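Side-chain contacts in sylvaticin (Pythium sylvaticum, PDB 2POS), which is a secreted alpha-elicitin-like protein and, as in related elicitins, probably carries a sterol or other lipid within its apolar interior: residues A16-N21 and K64-N69; P22-C27 and W33-P38. One frame throughout, in Å; residues are numbered along the deposited sequence.

Contact 1 and contact 2 show how a small helical protein can join its loops to each other and to a helix through a few apolar side chains. Along the chain, contact 2 is nested inside the loop that contact 1 closes: 16-21 runs directly into helix 22-31, the loop segment 33-38 follows that helix, and 64-69 comes last, after helix 54-64. Their centres lie about 11 Å apart and the two touch directly, with L18 CD1 4.0 Å from M35 CG and L18 CB 4.1 Å from L36 CD1. Helix 54-64 packs against both, through L59. The two contacts thus adjoin through L18, both within the elicitin fold.

Contact 1. Residues A16-N21 and K64-N69; sequences APLASN and KALNPN
L66 reaches across to P17 and L18 with its two methyl groups, one for each neighbour. Its CD2 faces the CB-CG-CD side of the proline ring, closest to P17 CG at 3.8 Å, while P17 CB and P17 CD each lie 4.1 Å from the same methyl. The other branch, L66 CD1, sits beside the fork of the second leucine, 4.1 Å from both L18 CG and L18 CD2. The two leucines meet at a slant, whereas P17 and L66 run past one another in opposite senses. In L66 the CG lies beside the backbone N and anti to the carbonyl carbon (chi1 -47°), which directs the fork toward the other loop and lets it divide its methyls between two residues.

Local turns position these groups. Successive bonds from A19 N to A16 O, S20 N to P17 O and N21 N to L18 O wind 16-21 tightly, and N21 then serves as N-cap of helix 22-31, its OD1 accepting from A23 N. On the other side a type I turn, with N67 N bonded to K64 O at 2.9 Å, puts L66 just beyond helix 54-64, before N67 turns the chain with positive phi. K14 NZ bonds to N67 O, and L15 also packs on L66. L18 is the buried member, extending inward to L59 and I63 of helix 54-64. The partly buried apolar patch thus joins two loops of the elicitin fold, one between helices 10-13 and 22-31, the other leading from helix 54-64 to strand 73-75.

Contact 2. Residues P22-C27 and W33-P38; sequences PALSVC and WQMLPP
The backbone of 33-38, which forms no regular helix or strand, passes one side of helix 22-31 with its CA atoms nearest at L24-M35 and C27-W33, both 7.8 Å apart. L24 buries the largest surface of any residue here. Its CG is anti to the backbone N (chi1 178°), and its fork opens onto two consecutive residues: L24 CD1 packs on M35 CB at 3.9 Å, and L24 CD2 meets L36 CD1 at 3.8 Å. Both partners cross it at close to a right angle. M35 offers only the base of its side chain here, for beyond CB the chain bends and leads the sulfur away from the helix.

One turn farther along, C27 SG lies at the indole edge, near the ring plane and 4.4 Å from W33 CE3. That sulfur is tied to C56 by a disulfide, which fastens helix 22-31 to helix 54-64. The indole is fixed at its polar end by the bond from W33 NE1 to G40 O, while M35 N stands 4.2 Å above one ring face. Q28 OE1 bonds to both M35 N and L36 N, pinning the loop to helix 22-31. Farther on, P37 and P38 touch F75 of strand 73-75, consistent with the beak-like pairing of omega loop and two-stranded antiparallel sheet characteristic of elicitins.

Contact 1. Residues A16-N21 and K64-N69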
ATOM      1  N   ALA A  16     -10.590   4.695  -1.667  1.00 12.55           N
ATOM      2  CA  ALA A  16     -10.978   5.970  -2.304  1.00 11.96           C
ATOM      3  C   ALA A  16     -10.409   7.232  -1.635  1.00 12.02           C
ATOM      4  O   ALA A  16      -9.934   8.136  -2.328  1.00 11.89           O
ATOM      5  CB  ALA A  16     -12.499   6.065  -2.445  1.00 11.98           C
ATOM      6  N   PRO A  17     -10.426   7.295  -0.289  1.00 11.81           N
ATOM      7  CA  PRO A  17      -9.864   8.498   0.357  1.00 12.27           C
ATOM      8  C   PRO A  17      -8.416   8.817  -0.033  1.00 12.38           C
ATOM      9  O   PRO A  17      -7.999   9.981   0.031  1.00 12.96           O
ATOM     10  CB  PRO A  17      -9.945   8.152   1.847  1.00 12.43           C
ATOM     11  CG  PRO A  17     -11.084   7.222   1.941  1.00 12.28           C
ATOM     12  CD  PRO A  17     -10.957   6.356   0.715  1.00 12.07           C
ATOM     13  N   LEU A  18      -7.645   7.806  -0.433  1.00 12.48           N
ATOM     14  CA  LEU A  18      -6.240   8.044  -0.757  1.00 12.52           C
ATOM     15  C   LEU A  18      -6.064   9.019  -1.918  1.00 12.58           C
ATOM     16  O   LEU A  18      -5.085   9.757  -1.952  1.00 12.51           O
ATOM     17  CB  LEU A  18      -5.504   6.739  -1.054  1.00 12.71           C
ATOM     18  CG  LEU A  18      -5.521   5.668   0.038  1.00 12.24           C
ATOM     19  CD1 LEU A  18      -4.729   4.499  -0.473  1.00 13.66           C
ATOM     20  CD2 LEU A  18      -4.936   6.198   1.347  1.00 11.74           C
ATOM     21  N   ALA A  19      -7.017   9.036  -2.849  1.00 12.74           N
ATOM     22  CA  ALA A  19      -6.873   9.874  -4.050  1.00 13.02           C
ATOM     23  C   ALA A  19      -6.904  11.368  -3.750  1.00 13.26           C
ATOM     24  O   ALA A  19      -6.412  12.170  -4.539  1.00 13.80           O
ATOM     25  CB  ALA A  19      -7.936   9.523  -5.091  1.00 13.38           C
ATOM     26  N   SER A  20      -7.498  11.726  -2.617  1.00 12.79           N
ATOM     27  CA  SER A  20      -7.576  13.119  -2.183  1.00 13.29           C
ATOM     28  C   SER A  20      -6.603  13.387  -1.030  1.00 13.31           C
ATOM     29  O   SER A  20      -6.679  14.418  -0.365  1.00 12.99           O
ATOM     30  CB  SER A  20      -9.015  13.468  -1.787  1.00 13.11           C
ATOM     31  OG  SER A  20      -9.535  12.524  -0.872  1.00 14.27           O
ATOM     32  N   ASN A  21      -5.673  12.463  -0.822  1.00 13.52           N
ATOM     33  CA  ASN A  21      -4.646  12.633   0.193  1.00 13.62           C
ATOM     34  C   ASN A  21      -3.317  12.962  -0.487  1.00 13.98           C
ATOM     35  O   ASN A  21      -2.795  12.145  -1.239  1.00 14.14           O
ATOM     36  CB  ASN A  21      -4.522  11.371   1.052  1.00 13.47           C
ATOM     37  CG  ASN A  21      -3.600  11.561   2.246  1.00 13.18           C
ATOM     38  OD1 ASN A  21      -2.618  12.304   2.184  1.00 13.47           O
ATOM     39  ND2 ASN A  21      -3.915  10.879   3.347  1.00 14.23           N
ATOM     40  N   LYS A  64      -3.753   2.368   6.843  1.00 14.23           N
ATOM     41  CA  LYS A  64      -4.145   1.669   8.064  1.00 15.11           C
ATOM     42  C   LYS A  64      -5.521   2.131   8.542  1.00 15.42           C
ATOM     43  O   LYS A  64      -6.342   1.316   8.957  1.00 15.84           O
ATOM     44  CB  LYS A  64      -3.124   1.887   9.174  1.00 15.54           C
ATOM     45  CG  LYS A  64      -1.877   1.067   9.031  1.00 17.14           C
ATOM     46  CD  LYS A  64      -0.951   1.339  10.198  1.00 19.58           C
ATOM     47  CE  LYS A  64       0.298   0.506  10.090  1.00 22.74           C
ATOM     48  NZ  LYS A  64       1.251   0.859  11.172  1.00 25.72           N
ATOM     49  N   ALA A  65      -5.756   3.443   8.469  1.00 15.94           N
ATOM     50  CA  ALA A  65      -7.010   4.064   8.919  1.00 15.89           C
ATOM     51  C   ALA A  65      -8.249   3.613   8.129  1.00 16.07           C
ATOM     52  O   ALA A  65      -9.387   3.774   8.593  1.00 16.68           O
ATOM     53  CB  ALA A  65      -6.877   5.594   8.884  1.00 15.92           C
ATOM     54  N   LEU A  66      -8.024   3.051   6.942  1.00 15.66           N
ATOM     55  CA  LEU A  66      -9.101   2.500   6.114  1.00 15.43           C
ATOM     56  C   LEU A  66      -9.512   1.101   6.550  1.00 15.14           C
ATOM     57  O   LEU A  66     -10.459   0.533   6.012  1.00 14.93           O
ATOM     58  CB  LEU A  66      -8.671   2.425   4.650  1.00 15.80           C
ATOM     59  CG  LEU A  66      -8.004   3.641   4.020  1.00 17.18           C
ATOM     60  CD1 LEU A  66      -7.486   3.240   2.654  1.00 18.91           C
ATOM     61  CD2 LEU A  66      -8.974   4.804   3.925  1.00 19.42           C
ATOM     62  N   ASN A  67      -8.781   0.542   7.507  1.00 14.91           N
ATOM     63  CA  ASN A  67      -9.032  -0.819   7.987  1.00 15.02           C
ATOM     64  C   ASN A  67      -9.075  -1.867   6.875  1.00 14.53           C
ATOM     65  O   ASN A  67     -10.091  -2.546   6.707  1.00 14.83           O
ATOM     66  CB  ASN A  67     -10.298  -0.858   8.843  1.00 14.68           C
ATOM     67  CG  ASN A  67     -10.160  -0.024  10.089  1.00 17.10           C
ATOM     68  OD1 ASN A  67      -9.143  -0.101  10.784  1.00 19.77           O
ATOM     69  ND2 ASN A  67     -11.160   0.803  10.368  1.00 18.18           N
ATOM     70  N   PRO A  68      -7.964  -2.011   6.125  1.00 14.37           N
ATOM     71  CA  PRO A  68      -7.907  -2.999   5.053  1.00 14.39           C
ATOM     72  C   PRO A  68      -8.017  -4.410   5.618  1.00 14.60           C
ATOM     73  O   PRO A  68      -7.506  -4.677   6.709  1.00 14.71           O
ATOM     74  CB  PRO A  68      -6.513  -2.782   4.452  1.00 14.29           C
ATOM     75  CG  PRO A  68      -5.720  -2.162   5.538  1.00 14.34           C
ATOM     76  CD  PRO A  68      -6.688  -1.286   6.266  1.00 14.41           C
ATOM     77  N   ASN A  69      -8.690  -5.290   4.882  1.00 14.50           N
ATOM     78  CA  ASN A  69      -8.864  -6.674   5.300  1.00 14.93           C
ATOM     79  C   ASN A  69      -7.618  -7.506   5.040  1.00 14.29           C
ATOM     80  O   ASN A  69      -6.775  -7.150   4.223  1.00 13.87           O
ATOM     81  CB  ASN A  69     -10.084  -7.292   4.607  1.00 15.35           C
ATOM     82  CG  ASN A  69     -11.392  -6.780   5.178  1.00 18.47           C
ATOM     83  OD1 ASN A  69     -11.436  -6.276   6.295  1.00 21.54           O
ATOM     84  ND2 ASN A  69     -12.464  -6.908   4.410  1.00 22.66           N
TER

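Contact 2. Residues P22-C27 and W33-P38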
ATOM      1  N   PRO A  22      -2.774  14.171  -0.248  1.00 14.22           N
ATOM      2  CA  PRO A  22      -1.548  14.580  -0.944  1.00 14.56           C
ATOM      3  C   PRO A  22      -0.361  13.633  -0.736  1.00 14.57           C
ATOM      4  O   PRO A  22       0.520  13.571  -1.594  1.00 15.28           O
ATOM      5  CB  PRO A  22      -1.244  15.965  -0.344  1.00 14.77           C
ATOM      6  CG  PRO A  22      -2.564  16.462   0.130  1.00 15.59           C
ATOM      7  CD  PRO A  22      -3.272  15.233   0.648  1.00 14.02           C
ATOM      8  N   ALA A  23      -0.352  12.899   0.379  1.00 14.48           N
ATOM      9  CA  ALA A  23       0.760  11.997   0.700  1.00 14.88           C
ATOM     10  C   ALA A  23       0.883  10.883  -0.336  1.00 14.73           C
ATOM     11  O   ALA A  23       1.982  10.363  -0.558  1.00 15.24           O
ATOM     12  CB  ALA A  23       0.601  11.418   2.098  1.00 14.86           C
ATOM     13  N   LEU A  24      -0.235  10.520  -0.968  1.00 14.82           N
ATOM     14  CA  LEU A  24      -0.221   9.471  -1.998  1.00 14.66           C
ATOM     15  C   LEU A  24       0.709   9.852  -3.147  1.00 15.05           C
ATOM     16  O   LEU A  24       1.633   9.110  -3.472  1.00 14.87           O
ATOM     17  CB  LEU A  24      -1.630   9.156  -2.528  1.00 14.88           C
ATOM     18  CG  LEU A  24      -1.705   8.103  -3.646  1.00 14.25           C
ATOM     19  CD1 LEU A  24      -1.392   6.701  -3.123  1.00 15.78           C
ATOM     20  CD2 LEU A  24      -3.065   8.127  -4.344  1.00 14.64           C
ATOM     21  N   SER A  25       0.460  11.013  -3.752  1.00 15.62           N
ATOM     22  CA  SER A  25       1.253  11.489  -4.876  1.00 16.87           C
ATOM     23  C   SER A  25       2.725  11.678  -4.504  1.00 16.29           C
ATOM     24  O   SER A  25       3.615  11.280  -5.259  1.00 16.28           O
ATOM     25  CB  SER A  25       0.659  12.790  -5.424  1.00 17.32           C
ATOM     26  OG  SER A  25       1.500  13.365  -6.407  1.00 21.39           O
ATOM     27  N   VAL A  26       2.986  12.278  -3.344  1.00 16.34           N
ATOM     28  CA  VAL A  26       4.368  12.531  -2.920  1.00 16.38           C
ATOM     29  C   VAL A  26       5.142  11.229  -2.737  1.00 16.31           C
ATOM     30  O   VAL A  26       6.277  11.106  -3.196  1.00 16.91           O
ATOM     31  CB  VAL A  26       4.455  13.385  -1.634  1.00 16.76           C
ATOM     32  CG1 VAL A  26       5.921  13.570  -1.208  1.00 17.56           C
ATOM     33  CG2 VAL A  26       3.788  14.727  -1.843  1.00 17.15           C
ATOM     34  N   CYS A  27       4.515  10.252  -2.083  1.00 15.33           N
ATOM     35  CA  CYS A  27       5.161   8.968  -1.835  1.00 15.37           C
ATOM     36  C   CYS A  27       5.422   8.211  -3.135  1.00 15.36           C
ATOM     37  O   CYS A  27       6.526   7.702  -3.342  1.00 15.59           O
ATOM     38  CB  CYS A  27       4.318   8.121  -0.878  1.00 15.44           C
ATOM     39  SG  CYS A  27       5.052   6.517  -0.476  1.00 15.65           S
ATOM     40  N   TRP A  33       7.073   3.534  -6.439  1.00 16.43           N
ATOM     41  CA  TRP A  33       6.076   2.523  -6.055  1.00 16.19           C
ATOM     42  C   TRP A  33       4.675   3.094  -6.176  1.00 16.56           C
ATOM     43  O   TRP A  33       4.410   4.202  -5.708  1.00 16.62           O
ATOM     44  CB  TRP A  33       6.300   2.036  -4.621  1.00 15.76           C
ATOM     45  CG  TRP A  33       5.191   1.166  -4.095  1.00 15.04           C
ATOM     46  CD1 TRP A  33       4.943  -0.132  -4.430  1.00 14.27           C
ATOM     47  CD2 TRP A  33       4.184   1.531  -3.140  1.00 14.59           C
ATOM     48  NE1 TRP A  33       3.846  -0.604  -3.742  1.00 14.69           N
ATOM     49  CE2 TRP A  33       3.361   0.398  -2.944  1.00 14.77           C
ATOM     50  CE3 TRP A  33       3.899   2.705  -2.432  1.00 13.24           C
ATOM     51  CZ2 TRP A  33       2.270   0.406  -2.068  1.00 14.32           C
ATOM     52  CZ3 TRP A  33       2.812   2.714  -1.558  1.00 14.65           C
ATOM     53  CH2 TRP A  33       2.017   1.571  -1.380  1.00 14.17           C
ATOM     54  N   GLN A  34       3.772   2.325  -6.778  1.00 16.59           N
ATOM     55  CA  GLN A  34       2.397   2.778  -6.962  1.00 17.01           C
ATOM     56  C   GLN A  34       1.411   1.988  -6.110  1.00 16.43           C
ATOM     57  O   GLN A  34       1.449   0.756  -6.081  1.00 15.73           O
ATOM     58  CB  GLN A  34       1.990   2.710  -8.439  1.00 17.60           C
ATOM     59  CG  GLN A  34       3.010   3.323  -9.422  1.00 20.08           C
ATOM     60  CD  GLN A  34       3.356   4.785  -9.124  1.00 23.92           C
ATOM     61  OE1 GLN A  34       4.533   5.176  -9.126  1.00 26.56           O
ATOM     62  NE2 GLN A  34       2.335   5.597  -8.874  1.00 24.14           N
ATOM     63  N   MET A  35       0.529   2.722  -5.430  1.00 16.14           N
ATOM     64  CA  MET A  35      -0.585   2.152  -4.677  1.00 16.11           C
ATOM     65  C   MET A  35      -1.863   2.230  -5.520  1.00 15.87           C
ATOM     66  O   MET A  35      -2.672   1.310  -5.495  1.00 15.85           O
ATOM     67  CB  MET A  35      -0.768   2.890  -3.343  1.00 15.70           C
ATOM     68  CG  MET A  35      -1.911   2.381  -2.451  1.00 16.95           C
ATOM     69  SD  MET A  35      -1.610   0.734  -1.749  1.00 21.05           S
ATOM     70  CE  MET A  35      -2.807  -0.276  -2.633  1.00 21.82           C
ATOM     71  N   LEU A  36      -2.043   3.329  -6.251  1.00 16.05           N
ATOM     72  CA  LEU A  36      -3.199   3.484  -7.141  1.00 16.38           C
ATOM     73  C   LEU A  36      -2.764   3.877  -8.560  1.00 16.66           C
ATOM     74  O   LEU A  36      -2.292   4.993  -8.775  1.00 17.36           O
ATOM     75  CB  LEU A  36      -4.184   4.532  -6.603  1.00 16.29           C
ATOM     76  CG  LEU A  36      -4.825   4.345  -5.227  1.00 16.45           C
ATOM     77  CD1 LEU A  36      -5.741   5.518  -4.925  1.00 16.87           C
ATOM     78  CD2 LEU A  36      -5.585   3.040  -5.141  1.00 16.79           C
ATOM     79  N   PRO A  37      -2.899   2.960  -9.534  1.00 16.99           N
ATOM     80  CA  PRO A  37      -3.303   1.562  -9.415  1.00 16.70           C
ATOM     81  C   PRO A  37      -2.212   0.767  -8.700  1.00 16.51           C
ATOM     82  O   PRO A  37      -1.042   1.134  -8.779  1.00 16.52           O
ATOM     83  CB  PRO A  37      -3.409   1.086 -10.874  1.00 16.85           C
ATOM     84  CG  PRO A  37      -3.291   2.286 -11.716  1.00 17.78           C
ATOM     85  CD  PRO A  37      -2.595   3.332 -10.927  1.00 16.71           C
ATOM     86  N   PRO A  38      -2.584  -0.324  -8.015  1.00 16.72           N
ATOM     87  CA  PRO A  38      -1.568  -1.043  -7.236  1.00 17.13           C
ATOM     88  C   PRO A  38      -0.546  -1.790  -8.092  1.00 17.53           C
ATOM     89  O   PRO A  38      -0.924  -2.592  -8.958  1.00 18.27           O
ATOM     90  CB  PRO A  38      -2.397  -2.020  -6.398  1.00 17.22           C
ATOM     91  CG  PRO A  38      -3.632  -2.245  -7.195  1.00 17.19           C
ATOM     92  CD  PRO A  38      -3.918  -0.935  -7.891  1.00 16.98           C
TER